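Cell-binding factor 2 (Campylobacter jejuni, PDB 3RFW) acts as a SurA-like chaperone and virulence factor that probably also catalyses cis-trans isomerisation of prolyl peptide bonds. Local coordinates at residues K84-N87 and T88-I91; G212-F216 and D217-Q221. All coordinates share one frame; numbering follows the deposited sequence.

Interaction 1 (K84-N87 and T88-I91)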
# COMPACT_ATOMS: atom_id res chain seq x y z
N LYS A 84 7.98 30.24 6.24
CA LYS A 84 8.15 31.27 7.26
C LYS A 84 6.92 31.34 8.21
O LYS A 84 7.08 31.46 9.41
CB LYS A 84 8.42 32.65 6.66
CG LYS A 84 9.55 32.70 5.64
CD LYS A 84 10.88 32.47 6.32
CE LYS A 84 11.99 33.01 5.44
NZ LYS A 84 13.30 32.93 6.14
N ILE A 85 5.72 31.20 7.66
CA ILE A 85 4.52 31.13 8.51
C ILE A 85 4.53 29.90 9.41
O ILE A 85 4.37 30.02 10.61
CB ILE A 85 3.26 31.21 7.67
CG1 ILE A 85 3.19 32.58 7.00
CG2 ILE A 85 2.02 30.96 8.54
CD1 ILE A 85 2.09 32.71 5.98
N LEU A 86 4.80 28.73 8.85
CA LEU A 86 4.92 27.52 9.68
C LEU A 86 5.91 27.69 10.85
O LEU A 86 5.66 27.19 11.95
CB LEU A 86 5.29 26.29 8.84
CG LEU A 86 5.30 24.95 9.58
CD1 LEU A 86 3.90 24.61 10.18
CD2 LEU A 86 5.80 23.84 8.66
N ASN A 87 6.96 28.46 10.64
CA ASN A 87 7.97 28.64 11.69
C ASN A 87 7.52 29.54 12.85
O ASN A 87 8.20 29.62 13.87
CB ASN A 87 9.29 29.17 11.12
CG ASN A 87 10.05 28.13 10.33
OD1 ASN A 87 10.82 28.46 9.42
ND2 ASN A 87 9.81 26.85 10.63
N THR A 88 6.41 30.27 12.68
CA THR A 88 5.88 31.06 13.79
C THR A 88 4.87 30.29 14.66
O THR A 88 4.21 30.90 15.50
CB THR A 88 5.18 32.34 13.30
OG1 THR A 88 3.94 31.99 12.69
CG2 THR A 88 6.06 33.13 12.32
N ILE A 89 4.64 29.01 14.37
CA ILE A 89 3.59 28.26 15.06
C ILE A 89 4.16 27.47 16.23
O ILE A 89 5.08 26.68 16.06
CB ILE A 89 2.80 27.32 14.13
CG1 ILE A 89 2.54 27.99 12.77
CG2 ILE A 89 1.49 26.90 14.78
CD1 ILE A 89 1.26 28.87 12.70
N LYS A 90 3.68 27.76 17.43
CA LYS A 90 4.07 26.99 18.61
C LYS A 90 2.86 26.71 19.50
O LYS A 90 2.08 27.62 19.81
CB LYS A 90 5.17 27.70 19.41
N ILE A 91 2.65 25.45 19.84
CA ILE A 91 1.66 25.10 20.83
C ILE A 91 2.38 24.90 22.17
O ILE A 91 3.27 24.05 22.29
CB ILE A 91 0.91 23.82 20.44
CG1 ILE A 91 0.63 23.80 18.92
CG2 ILE A 91 -0.38 23.68 21.25
CD1 ILE A 91 -0.19 24.99 18.41
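Thr88 holds on to the carbonyl oxygen of Ile85 twice, once through its side chain and once through its main chain. The hydroxyl is the donor in the first bond: Thr88 OG1 lies 2.9 Å from Ile85 O, in the carbonyl plane and on a lone pair, with a C=O...OG1 angle of 143°. The second bond, from Thr88 N to the same Ile85 O, is also 2.9 Å long, but its donor sits well above that plane, so the two bonds use different parts of the oxygen. What lets the hydroxyl fold back is the first torsion of Thr88: with chi1 at 72°, OG1 stands between the backbone N and the carbonyl carbon. The same torsion leaves CG2 beside the backbone N, anti to the carbonyl carbon, and there Thr88 CG2 rests 3.5 Å from Lys84 O.

One residue on, Ile89 N donates to Leu86 O at 3.2 Å, closing a type I beta turn from Leu86 to Ile89. This is how the chain leaves the C-terminal end of helix 63-86: i to i+3 bonds turn it into the loop that leads to helix 93-103. Ile89 is buried, and its CG1 branch lies back over the turn, with Ile89 CG1 3.3 Å from Leu86 O and 3.5 Å from Ile85 O. Among the side chains the touch is looser, Leu86 CD1 standing 4.5 Å from Ile89 CG1.

Helix 216-246 covers this apolar side: Ile85 and Ile89 both lie on Val235, Leu86 on Phe232, and Ile89 also reaches Glu231. The ammonium group of Lys84 forms a salt bridge with Asp62 of the second subunit.

Interaction 2 (G212-F216 and D217-Q221); sequences GQIKF and DEVKQ
Glu218 reaches back from the first turn of a helix to the backbone of Lys215, the N-cap residue: Lys215 N donates to Glu218 OE1 at 3.0 Å, nearly straight at 167° but from above the carboxylate plane. A chi1 of -51° starts the glutamate chain off beside its own backbone N, from where the chain, extended beyond CG, brings OE1 to the amide of Lys215. Glu218 N in turn donates to Lys215 O at 2.9 Å. A glutamate three residues past the N-cap, gripping the N-cap amide, supplies one half of a capping box; its negative charge would also suit the positive end of the helix dipole.

The residue before the cap, Ile214, meets Val219 in a hydrophobic staple. The side chains cross at about a right angle and touch through their CG2 methyls, and at 3.4 Å Ile214 CG2 and Val219 CG2 are packed tighter than usual. The same Ile214 methyl also rests on Glu218 CB, 3.8 Å away, so the staple and the capping side chain share a surface.

The ring of Phe216 stands out from the side of the first turn, where Lys220 CB lies over one face, 3.8 Å from the ring centroid and offset toward the rim, as a CH-pi contact. Lys220 itself takes an unusual chi1 of 70°, and its bent chain carries NZ to within 3.7 Å of Asp217 OD1, a long salt bridge.

Helix 93-103 lies against this start of helix 216-246: Phe216 packs on Val96 and Lys97 and meets the ring of Tyr100, whose hydroxyl bonds Ile214 O. Just upstream, Gly212 pairs with Lys109 through the backbone, joining strand 199-213 to strand 108-120.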
# COMPACT_ATOMS: atom_id res chain seq x y z
N GLY A 212 -9.76 0.38 28.80
CA GLY A 212 -8.51 0.92 29.33
C GLY A 212 -8.35 2.40 29.01
O GLY A 212 -8.81 2.87 27.97
N GLN A 213 -7.81 3.15 29.96
CA GLN A 213 -7.53 4.57 29.78
C GLN A 213 -6.18 4.76 29.12
O GLN A 213 -5.15 4.34 29.66
CB GLN A 213 -7.55 5.28 31.13
CG GLN A 213 -7.23 6.79 31.06
CD GLN A 213 -8.35 7.59 30.41
OE1 GLN A 213 -9.51 7.51 30.82
NE2 GLN A 213 -8.01 8.30 29.33
N ILE A 214 -6.15 5.43 27.97
CA ILE A 214 -4.88 5.89 27.41
C ILE A 214 -4.32 7.09 28.17
O ILE A 214 -5.05 8.03 28.51
CB ILE A 214 -5.02 6.17 25.89
CG1 ILE A 214 -5.54 4.92 25.19
CG2 ILE A 214 -3.68 6.60 25.30
CD1 ILE A 214 -6.09 5.13 23.78
N LYS A 215 -3.04 7.02 28.51
CA LYS A 215 -2.38 8.06 29.30
C LYS A 215 -1.88 9.22 28.42
O LYS A 215 -1.48 9.01 27.28
CB LYS A 215 -1.19 7.48 30.08
CG LYS A 215 -1.54 6.90 31.47
CD LYS A 215 -0.43 6.00 32.02
CE LYS A 215 -0.91 5.17 33.23
NZ LYS A 215 0.16 4.93 34.25
N PHE A 216 -1.77 10.40 29.03
CA PHE A 216 -1.33 11.61 28.36
C PHE A 216 0.00 11.41 27.65
O PHE A 216 0.15 11.75 26.48
CB PHE A 216 -1.23 12.77 29.37
CG PHE A 216 -0.76 14.08 28.76
CD1 PHE A 216 -1.46 14.68 27.73
CD2 PHE A 216 0.34 14.75 29.30
CE1 PHE A 216 -1.07 15.92 27.22
CE2 PHE A 216 0.75 15.98 28.79
CZ PHE A 216 0.04 16.56 27.73
N ASP A 217 0.96 10.80 28.34
CA ASP A 217 2.28 10.57 27.74
C ASP A 217 2.25 9.72 26.47
O ASP A 217 3.12 9.83 25.62
CB ASP A 217 3.26 10.00 28.77
CG ASP A 217 3.90 11.09 29.62
OD1 ASP A 217 5.14 11.08 29.77
OD2 ASP A 217 3.17 12.02 30.04
N GLU A 218 1.24 8.88 26.34
CA GLU A 218 1.13 8.03 25.18
C GLU A 218 0.70 8.84 23.96
O GLU A 218 1.10 8.55 22.84
CB GLU A 218 0.14 6.89 25.45
CG GLU A 218 0.41 6.13 26.76
CD GLU A 218 -0.48 4.88 26.92
OE1 GLU A 218 -1.15 4.76 27.98
OE2 GLU A 218 -0.51 4.04 25.98
N VAL A 219 -0.15 9.85 24.17
CA VAL A 219 -0.81 10.52 23.06
C VAL A 219 -0.37 11.99 22.89
O VAL A 219 -0.88 12.68 22.02
CB VAL A 219 -2.33 10.47 23.23
CG1 VAL A 219 -2.99 11.30 22.18
CG2 VAL A 219 -2.84 9.05 23.12
N LYS A 220 0.52 12.49 23.75
CA LYS A 220 0.73 13.94 23.82
C LYS A 220 1.39 14.52 22.57
O LYS A 220 1.03 15.62 22.14
CB LYS A 220 1.48 14.37 25.09
CG LYS A 220 2.93 13.97 25.12
CD LYS A 220 3.58 14.25 26.47
CE LYS A 220 4.54 13.11 26.85
NZ LYS A 220 5.92 13.59 27.23
N GLN A 221 2.30 13.77 21.96
CA GLN A 221 2.96 14.23 20.74
C GLN A 221 1.98 14.30 19.59
O GLN A 221 1.88 15.32 18.93
CB GLN A 221 4.15 13.33 20.36
CG GLN A 221 5.51 13.85 20.84
CD GLN A 221 5.83 15.27 20.39
OE1 GLN A 221 5.47 15.69 19.28
NE2 GLN A 221 6.53 16.00 21.23

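Following the chain from the N terminus, interaction 1 turns the end of helix 63-86 into the link to helix 93-103. The chain then runs through the PpiC-type isomerase region and returns along strand 199-213 to interaction 2, which opens helix 216-246. Each contact closes only a short local turn, and the two come in series, neither nested nor crossed. The centres of interaction 1 and interaction 2 lie about 25 Å apart, and the nearest atoms of interaction 1 and interaction 2 about 8 Å apart. Helix 216-246 connects them in space: its first turn, in interaction 2, packs on helix 93-103, while farther along the same helix touches side chains of 84-91.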